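Local coordinates for VirX1 (Cyanophage Syn10, PDB 6QGM), which iodinates diverse substrates as a viral halogenase, probably by the flavin-dependent route of the tryptophan halogenase family, at residues B[447-450]-B[454-457]; B[242-247]-B[394-399]; B[123-128]-B[496-501]. All coordinates share one frame; numbering follows the deposited sequence.

How the contacts relate
The three contacts lie in one chain of a tryptophan halogenase-type fold. Contact 2 comes first to completion along the chain, then contact 1, and both are nested inside the long loop closed by contact 3. Contact 2 joins the turn after strand 241-243 to helix 382-408 and lies nearest the chain's centre. Contact 1 covers the end of helix 441-451 and the loop after it. Contact 3 sets helix 494-512 against the loop between helices 113-120 and 129-134. The centres of contacts 1 and 2 are about 23 Å apart. Those of contacts 1 and 3 are about 21 Å apart, with nearest atoms about 8 Å apart. Those of contacts 2 and 3 are about 37 Å apart. Each contact joins a separate part of the subunit.

Contact 1: B[447-450]-B[454-457]; sequences TDTI and TWHI
Thr449 places its methyl CG2 anti to the carbonyl carbon, and Trp455 sets its CG in the same way, chi1 -69°. These two torsions bring the Thr449 methyl to the edge of the indole, near the ring plane. CG2 of Thr449 lies 4.0 Å from NE1 of Trp455 and almost as near to CD1. The two side chains meet at a slant, and the methyl touches the pyrrole side of the indole. The rest of the indole ring makes no contact with segment 447-450. The hydroxyl of Thr449 faces back into its own helix, where OG1 bonds to the carbonyl of Leu445.

The backbone makes the polar link. Thr454 N donates to Asp448 O at 2.9 Å, with an N-H...O angle of 154°. This bond links residues six apart in sequence, from the loop back to the last turns of helix 441-451, where the helix has a wider pi-type turn. It is therefore longer in reach than the bonds within the helix. The chain then leaves as an irregular segment leading to helix 462-468.

The methyl CG2 of Thr454 also comes near Asp448 O. Asp448 CB in turn lies 3.5 Å from Thr454 O. The hydroxyl OG1 of Thr454 points to its own neighbour and bonds to Trp455 O at 2.8 Å, in the carbonyl plane and on a lone pair. Asn112 bonds to the same hydroxyl and to Trp455 N, so a distant part of the chain also holds this segment. The indole is buried against Ser463, Ile466 and Ala467 of helix 462-468, while Thr449 also packs on Tyr371 of the second subunit.

Contact 2: B[242-247]-B[394-399]; sequences SPFSKK and HQIDSF
Apolar packing comes from Phe244 and Ile396. Ile396 CG1 is anti to its backbone N, chi1 -158°, and meets CZ of Phe244 at 4.1 Å. The isoleucine carbon sits at the edge of the ring, near its plane. Lys332 of strand 331-333 lies against both.

The polar approaches are looser. Asp397 OD1 is also at the edge of the Phe244 ring, 4.1 Å from CE1, with the carboxylate plane turned 68° from the ring. That oxygen has its salt bridge with Lys332. Lys247 reaches over with its chain extended beyond CG. Its NZ stops 3.7 Å from Asp397 O, too far for a hydrogen bond. The ammonium is held further along the same helix, by a salt bridge to Asp401 and a hydrogen bond to Ser400 OG.

Backbone bonding shapes segment 242-247. Lys247 N bonds to Phe244 O at 3.0 Å, closing a type I beta turn from Phe244 to Lys247. This turn follows edge strand 241-243 of a three-stranded antiparallel sheet, and its first and last residues pack on the long helix 382-408.

Contact 3: B[123-128]-B[496-501]; sequences EDFPPE and DIRKDW
Phe125 overlaps Trp501 with the far end of its ring. CE1 of Phe125 comes within 3.6 Å of CE3 of Trp501, and CZ of Phe125 is near the same carbon. The ring centroids, Phe125 to the six-membered ring of Trp501, are 5.5 Å apart with the planes at 38°. The pair is oblique. The two side chains run antiparallel and pass one another. This is helix-on-loop packing: helix 494-512, near the C-terminus, lies against the loop between helices 113-120 and 129-134.

Trp501 belongs to a wider aromatic cluster. Its indole meets Phe104 edge-to-face and also meets the ring of Phe133. Phe125 in turn packs on Leu117 of helix 113-120.

Arg498 is one turn earlier on the helix and meets three groups. Its chain runs extended from CG to NE, with CG anti to the backbone N. This carries the guanidinium out from the helix to Asp124. On the way CG passes the edge of the Phe125 ring, 4.1 Å from CE2. The guanidinium also makes a cation-pi contact with Tyr121.

The charged end forms a salt bridge with Asp124, whose side chain starts out toward the helix. OD2 of Asp124 lies at the guanidinium edge, near its plane, although the carboxylate is turned 54° from it. This single carboxylate oxygen takes both donors, and both hydrogen bonds are weak because they are bent. Asp124 OD2 is 2.8 Å from Arg498 NE, with an N-H...O angle of 127°, and 2.8 Å from Arg498 NH2.

Contact 1: B[447-450]-B[454-457]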
# COMPACT_ATOMS: atom_id res chain seq x y z
N THR B 447 8.64 6.94 -9.72
CA THR B 447 8.70 5.48 -10.03
C THR B 447 8.12 5.20 -11.42
O THR B 447 8.73 4.42 -12.17
CB THR B 447 7.94 4.67 -8.98
OG1 THR B 447 8.73 4.74 -7.80
CG2 THR B 447 7.72 3.23 -9.40
N ASP B 448 6.96 5.78 -11.73
CA ASP B 448 6.23 5.47 -12.99
C ASP B 448 7.02 6.04 -14.18
O ASP B 448 7.14 5.32 -15.20
CB ASP B 448 4.78 5.96 -12.92
CG ASP B 448 3.92 5.12 -11.98
OD1 ASP B 448 4.42 4.13 -11.43
OD2 ASP B 448 2.73 5.47 -11.81
N THR B 449 7.55 7.26 -14.05
CA THR B 449 8.18 8.03 -15.16
C THR B 449 9.63 7.56 -15.34
O THR B 449 9.92 6.93 -16.37
CB THR B 449 8.07 9.54 -14.93
OG1 THR B 449 8.64 9.82 -13.66
CG2 THR B 449 6.65 10.06 -14.94
N ILE B 450 10.50 7.81 -14.36
CA ILE B 450 11.96 7.47 -14.45
C ILE B 450 12.11 5.94 -14.36
O ILE B 450 12.91 5.39 -15.13
CB ILE B 450 12.76 8.20 -13.35
CG1 ILE B 450 12.52 9.71 -13.39
CG2 ILE B 450 14.24 7.86 -13.44
CD1 ILE B 450 12.88 10.41 -12.11
N THR B 454 6.47 5.23 -17.99
CA THR B 454 5.02 5.08 -18.27
C THR B 454 4.22 6.14 -17.51
O THR B 454 4.65 6.53 -16.40
CB THR B 454 4.51 3.68 -17.88
OG1 THR B 454 3.21 3.48 -18.44
CG2 THR B 454 4.42 3.47 -16.38
N TRP B 455 3.09 6.55 -18.08
CA TRP B 455 1.99 7.22 -17.35
C TRP B 455 0.91 6.18 -17.03
O TRP B 455 1.07 5.02 -17.40
CB TRP B 455 1.45 8.41 -18.15
CG TRP B 455 2.40 9.56 -18.24
CD1 TRP B 455 3.60 9.69 -17.60
CD2 TRP B 455 2.23 10.75 -19.02
NE1 TRP B 455 4.20 10.87 -17.96
CE2 TRP B 455 3.39 11.54 -18.83
CE3 TRP B 455 1.25 11.22 -19.89
CZ2 TRP B 455 3.57 12.77 -19.45
CZ3 TRP B 455 1.44 12.42 -20.52
CH2 TRP B 455 2.57 13.21 -20.29
N HIS B 456 -0.12 6.61 -16.32
CA HIS B 456 -1.21 5.77 -15.79
C HIS B 456 -2.42 6.69 -15.60
O HIS B 456 -2.19 7.90 -15.31
CB HIS B 456 -0.77 5.10 -14.49
CG HIS B 456 -1.52 3.86 -14.17
ND1 HIS B 456 -2.89 3.84 -13.96
CD2 HIS B 456 -1.10 2.58 -14.03
CE1 HIS B 456 -3.28 2.61 -13.73
NE2 HIS B 456 -2.19 1.81 -13.74
N ILE B 457 -3.64 6.17 -15.80
CA ILE B 457 -4.90 6.93 -15.57
C ILE B 457 -4.99 7.29 -14.08
O ILE B 457 -5.70 8.24 -13.75
CB ILE B 457 -6.14 6.17 -16.08
CG1 ILE B 457 -6.09 4.68 -15.73
CG2 ILE B 457 -6.35 6.40 -17.56
CD1 ILE B 457 -7.40 3.98 -15.84

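Contact 2: B[242-247]-B[394-399]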
# COMPACT_ATOMS: atom_id res chain seq x y z
N SER B 242 -0.90 24.27 10.76
CA SER B 242 0.24 23.77 9.94
C SER B 242 0.30 24.54 8.63
O SER B 242 -0.55 24.35 7.77
CB SER B 242 0.13 22.29 9.64
OG SER B 242 0.04 21.52 10.83
N PRO B 243 1.32 25.41 8.41
CA PRO B 243 1.47 26.10 7.12
C PRO B 243 2.01 25.14 6.05
O PRO B 243 2.58 24.14 6.42
CB PRO B 243 2.46 27.23 7.46
CG PRO B 243 3.32 26.63 8.53
CD PRO B 243 2.38 25.76 9.36
N PHE B 244 1.82 25.46 4.76
CA PHE B 244 2.31 24.66 3.61
C PHE B 244 3.65 25.22 3.07
O PHE B 244 4.04 24.80 1.94
CB PHE B 244 1.29 24.65 2.47
CG PHE B 244 -0.01 23.92 2.74
CD1 PHE B 244 -0.00 22.68 3.37
CD2 PHE B 244 -1.23 24.45 2.34
CE1 PHE B 244 -1.19 22.01 3.61
CE2 PHE B 244 -2.41 23.77 2.58
CZ PHE B 244 -2.39 22.56 3.22
N SER B 245 4.32 26.11 3.82
CA SER B 245 5.47 26.94 3.36
C SER B 245 6.67 26.08 2.94
O SER B 245 7.56 26.62 2.25
CB SER B 245 5.87 27.98 4.38
OG SER B 245 5.74 27.48 5.69
N LYS B 246 6.69 24.81 3.33
CA LYS B 246 7.77 23.87 2.93
C LYS B 246 7.65 23.45 1.46
O LYS B 246 8.71 23.10 0.92
CB LYS B 246 7.80 22.68 3.91
CG LYS B 246 8.81 22.87 5.04
CD LYS B 246 8.35 22.60 6.48
CE LYS B 246 9.15 23.47 7.42
NZ LYS B 246 9.10 22.94 8.81
N LYS B 247 6.47 23.52 0.83
CA LYS B 247 6.30 23.17 -0.62
C LYS B 247 5.64 24.30 -1.43
O LYS B 247 5.80 24.32 -2.69
CB LYS B 247 5.52 21.86 -0.79
CG LYS B 247 4.18 21.82 -0.06
CD LYS B 247 3.59 20.45 -0.01
CE LYS B 247 2.17 20.50 0.48
NZ LYS B 247 1.61 19.14 0.57
N HIS B 394 -6.55 14.40 4.77
CA HIS B 394 -6.00 13.64 3.61
C HIS B 394 -6.20 14.45 2.33
O HIS B 394 -5.26 14.55 1.52
CB HIS B 394 -6.64 12.25 3.48
CG HIS B 394 -5.81 11.31 2.65
ND1 HIS B 394 -5.74 11.39 1.28
CD2 HIS B 394 -4.99 10.31 3.01
CE1 HIS B 394 -4.90 10.49 0.83
NE2 HIS B 394 -4.42 9.81 1.87
N GLN B 395 -7.40 15.02 2.17
CA GLN B 395 -7.83 15.70 0.93
C GLN B 395 -6.99 16.95 0.70
O GLN B 395 -6.45 17.13 -0.41
CB GLN B 395 -9.31 16.04 0.99
CG GLN B 395 -9.74 16.94 -0.15
CD GLN B 395 -11.13 16.63 -0.65
OE1 GLN B 395 -12.07 17.42 -0.52
NE2 GLN B 395 -11.25 15.45 -1.25
N ILE B 396 -6.87 17.80 1.72
CA ILE B 396 -6.15 19.10 1.59
C ILE B 396 -4.64 18.84 1.43
O ILE B 396 -3.99 19.63 0.74
CB ILE B 396 -6.50 20.06 2.74
CG1 ILE B 396 -6.24 21.51 2.34
CG2 ILE B 396 -5.80 19.67 4.03
CD1 ILE B 396 -6.83 22.51 3.29
N ASP B 397 -4.13 17.75 1.99
CA ASP B 397 -2.71 17.33 1.80
C ASP B 397 -2.50 16.90 0.34
O ASP B 397 -1.48 17.31 -0.27
CB ASP B 397 -2.30 16.23 2.79
CG ASP B 397 -1.84 16.78 4.15
OD1 ASP B 397 -1.76 18.05 4.31
OD2 ASP B 397 -1.55 15.95 5.05
N SER B 398 -3.42 16.08 -0.19
CA SER B 398 -3.44 15.64 -1.61
C SER B 398 -3.38 16.86 -2.52
O SER B 398 -2.46 16.96 -3.36
CB SER B 398 -4.65 14.80 -1.91
OG SER B 398 -4.62 13.61 -1.14
N PHE B 399 -4.33 17.78 -2.35
CA PHE B 399 -4.51 18.94 -3.26
C PHE B 399 -3.31 19.88 -3.15
O PHE B 399 -2.93 20.42 -4.19
CB PHE B 399 -5.85 19.64 -2.99
CG PHE B 399 -6.97 19.13 -3.85
CD1 PHE B 399 -7.08 19.57 -5.17
CD2 PHE B 399 -7.86 18.17 -3.38
CE1 PHE B 399 -8.07 19.07 -6.00
CE2 PHE B 399 -8.85 17.68 -4.22
CZ PHE B 399 -8.96 18.14 -5.51

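Contact 3: B[123-128]-B[496-501]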
# COMPACT_ATOMS: atom_id res chain seq x y z
N GLU B 123 6.70 18.63 -34.37
CA GLU B 123 6.07 19.83 -34.98
C GLU B 123 4.54 19.69 -34.93
O GLU B 123 3.89 20.73 -34.81
CB GLU B 123 6.55 20.05 -36.41
CG GLU B 123 8.05 20.29 -36.52
CD GLU B 123 8.63 21.33 -35.58
OE1 GLU B 123 7.95 22.37 -35.33
OE2 GLU B 123 9.75 21.10 -35.05
N ASP B 124 4.00 18.48 -34.97
CA ASP B 124 2.53 18.23 -34.99
C ASP B 124 1.96 18.06 -33.58
O ASP B 124 0.72 18.17 -33.44
CB ASP B 124 2.20 17.01 -35.84
CG ASP B 124 2.54 17.19 -37.30
OD1 ASP B 124 2.44 18.34 -37.78
OD2 ASP B 124 2.89 16.18 -37.94
N PHE B 125 2.80 17.79 -32.57
CA PHE B 125 2.33 17.41 -31.21
C PHE B 125 3.12 18.16 -30.14
O PHE B 125 3.73 17.56 -29.26
CB PHE B 125 2.40 15.89 -31.04
CG PHE B 125 1.39 15.16 -31.88
CD1 PHE B 125 0.10 14.97 -31.42
CD2 PHE B 125 1.73 14.68 -33.13
CE1 PHE B 125 -0.83 14.32 -32.22
CE2 PHE B 125 0.80 14.02 -33.92
CZ PHE B 125 -0.48 13.84 -33.46
N PRO B 126 3.09 19.51 -30.13
CA PRO B 126 3.63 20.28 -29.01
C PRO B 126 2.85 19.99 -27.73
O PRO B 126 1.76 19.43 -27.79
CB PRO B 126 3.46 21.74 -29.45
CG PRO B 126 2.30 21.68 -30.42
CD PRO B 126 2.49 20.38 -31.16
N PRO B 127 3.39 20.37 -26.55
CA PRO B 127 2.74 20.08 -25.26
C PRO B 127 1.23 20.41 -25.17
O PRO B 127 0.51 19.67 -24.51
CB PRO B 127 3.55 20.93 -24.28
CG PRO B 127 4.93 21.03 -24.90
CD PRO B 127 4.68 21.06 -26.39
N GLU B 128 0.76 21.47 -25.84
CA GLU B 128 -0.65 21.90 -25.77
C GLU B 128 -1.57 20.88 -26.45
O GLU B 128 -2.79 21.03 -26.30
CB GLU B 128 -0.87 23.29 -26.38
CG GLU B 128 -0.46 23.41 -27.84
CD GLU B 128 0.97 23.91 -28.06
OE1 GLU B 128 1.82 23.73 -27.13
OE2 GLU B 128 1.25 24.46 -29.17
N ASP B 496 -0.64 6.45 -39.20
CA ASP B 496 -2.11 6.47 -39.38
C ASP B 496 -2.75 7.18 -38.18
O ASP B 496 -3.69 7.97 -38.41
CB ASP B 496 -2.71 5.08 -39.54
CG ASP B 496 -2.53 4.44 -40.90
OD1 ASP B 496 -2.14 5.13 -41.88
OD2 ASP B 496 -2.79 3.25 -40.97
N ILE B 497 -2.27 6.94 -36.95
CA ILE B 497 -2.81 7.63 -35.75
C ILE B 497 -2.60 9.13 -35.96
O ILE B 497 -3.56 9.89 -35.72
CB ILE B 497 -2.16 7.14 -34.44
CG1 ILE B 497 -2.47 5.67 -34.18
CG2 ILE B 497 -2.64 7.98 -33.28
CD1 ILE B 497 -1.85 5.11 -32.93
N ARG B 498 -1.41 9.52 -36.41
CA ARG B 498 -1.03 10.94 -36.68
C ARG B 498 -1.99 11.56 -37.70
O ARG B 498 -2.70 12.51 -37.33
CB ARG B 498 0.41 10.99 -37.19
CG ARG B 498 0.84 12.36 -37.68
CD ARG B 498 2.24 12.29 -38.25
NE ARG B 498 2.59 13.55 -38.88
CZ ARG B 498 2.16 13.95 -40.06
NH1 ARG B 498 1.40 13.15 -40.78
NH2 ARG B 498 2.53 15.12 -40.55
N LYS B 499 -2.01 11.03 -38.93
CA LYS B 499 -2.83 11.54 -40.06
C LYS B 499 -4.30 11.57 -39.62
O LYS B 499 -4.93 12.61 -39.80
CB LYS B 499 -2.61 10.66 -41.30
CG LYS B 499 -3.52 10.88 -42.51
CD LYS B 499 -3.91 9.58 -43.22
CE LYS B 499 -4.68 9.83 -44.49
NZ LYS B 499 -3.83 10.53 -45.48
N ASP B 500 -4.82 10.48 -39.05
CA ASP B 500 -6.25 10.35 -38.65
C ASP B 500 -6.57 11.38 -37.58
O ASP B 500 -7.62 12.04 -37.71
CB ASP B 500 -6.59 8.94 -38.15
CG ASP B 500 -6.71 7.91 -39.28
OD1 ASP B 500 -6.71 8.31 -40.47
OD2 ASP B 500 -6.79 6.71 -38.96
N TRP B 501 -5.72 11.53 -36.56
CA TRP B 501 -5.98 12.50 -35.46
C TRP B 501 -5.90 13.93 -36.01
O TRP B 501 -6.84 14.70 -35.74
CB TRP B 501 -5.06 12.31 -34.24
CG TRP B 501 -5.55 13.21 -33.14
CD1 TRP B 501 -6.62 12.97 -32.32
CD2 TRP B 501 -5.09 14.54 -32.83
NE1 TRP B 501 -6.80 14.04 -31.49
CE2 TRP B 501 -5.88 15.01 -31.77
CE3 TRP B 501 -4.06 15.35 -33.32
CZ2 TRP B 501 -5.68 16.26 -31.20
CZ3 TRP B 501 -3.86 16.59 -32.77
CH2 TRP B 501 -4.68 17.05 -31.73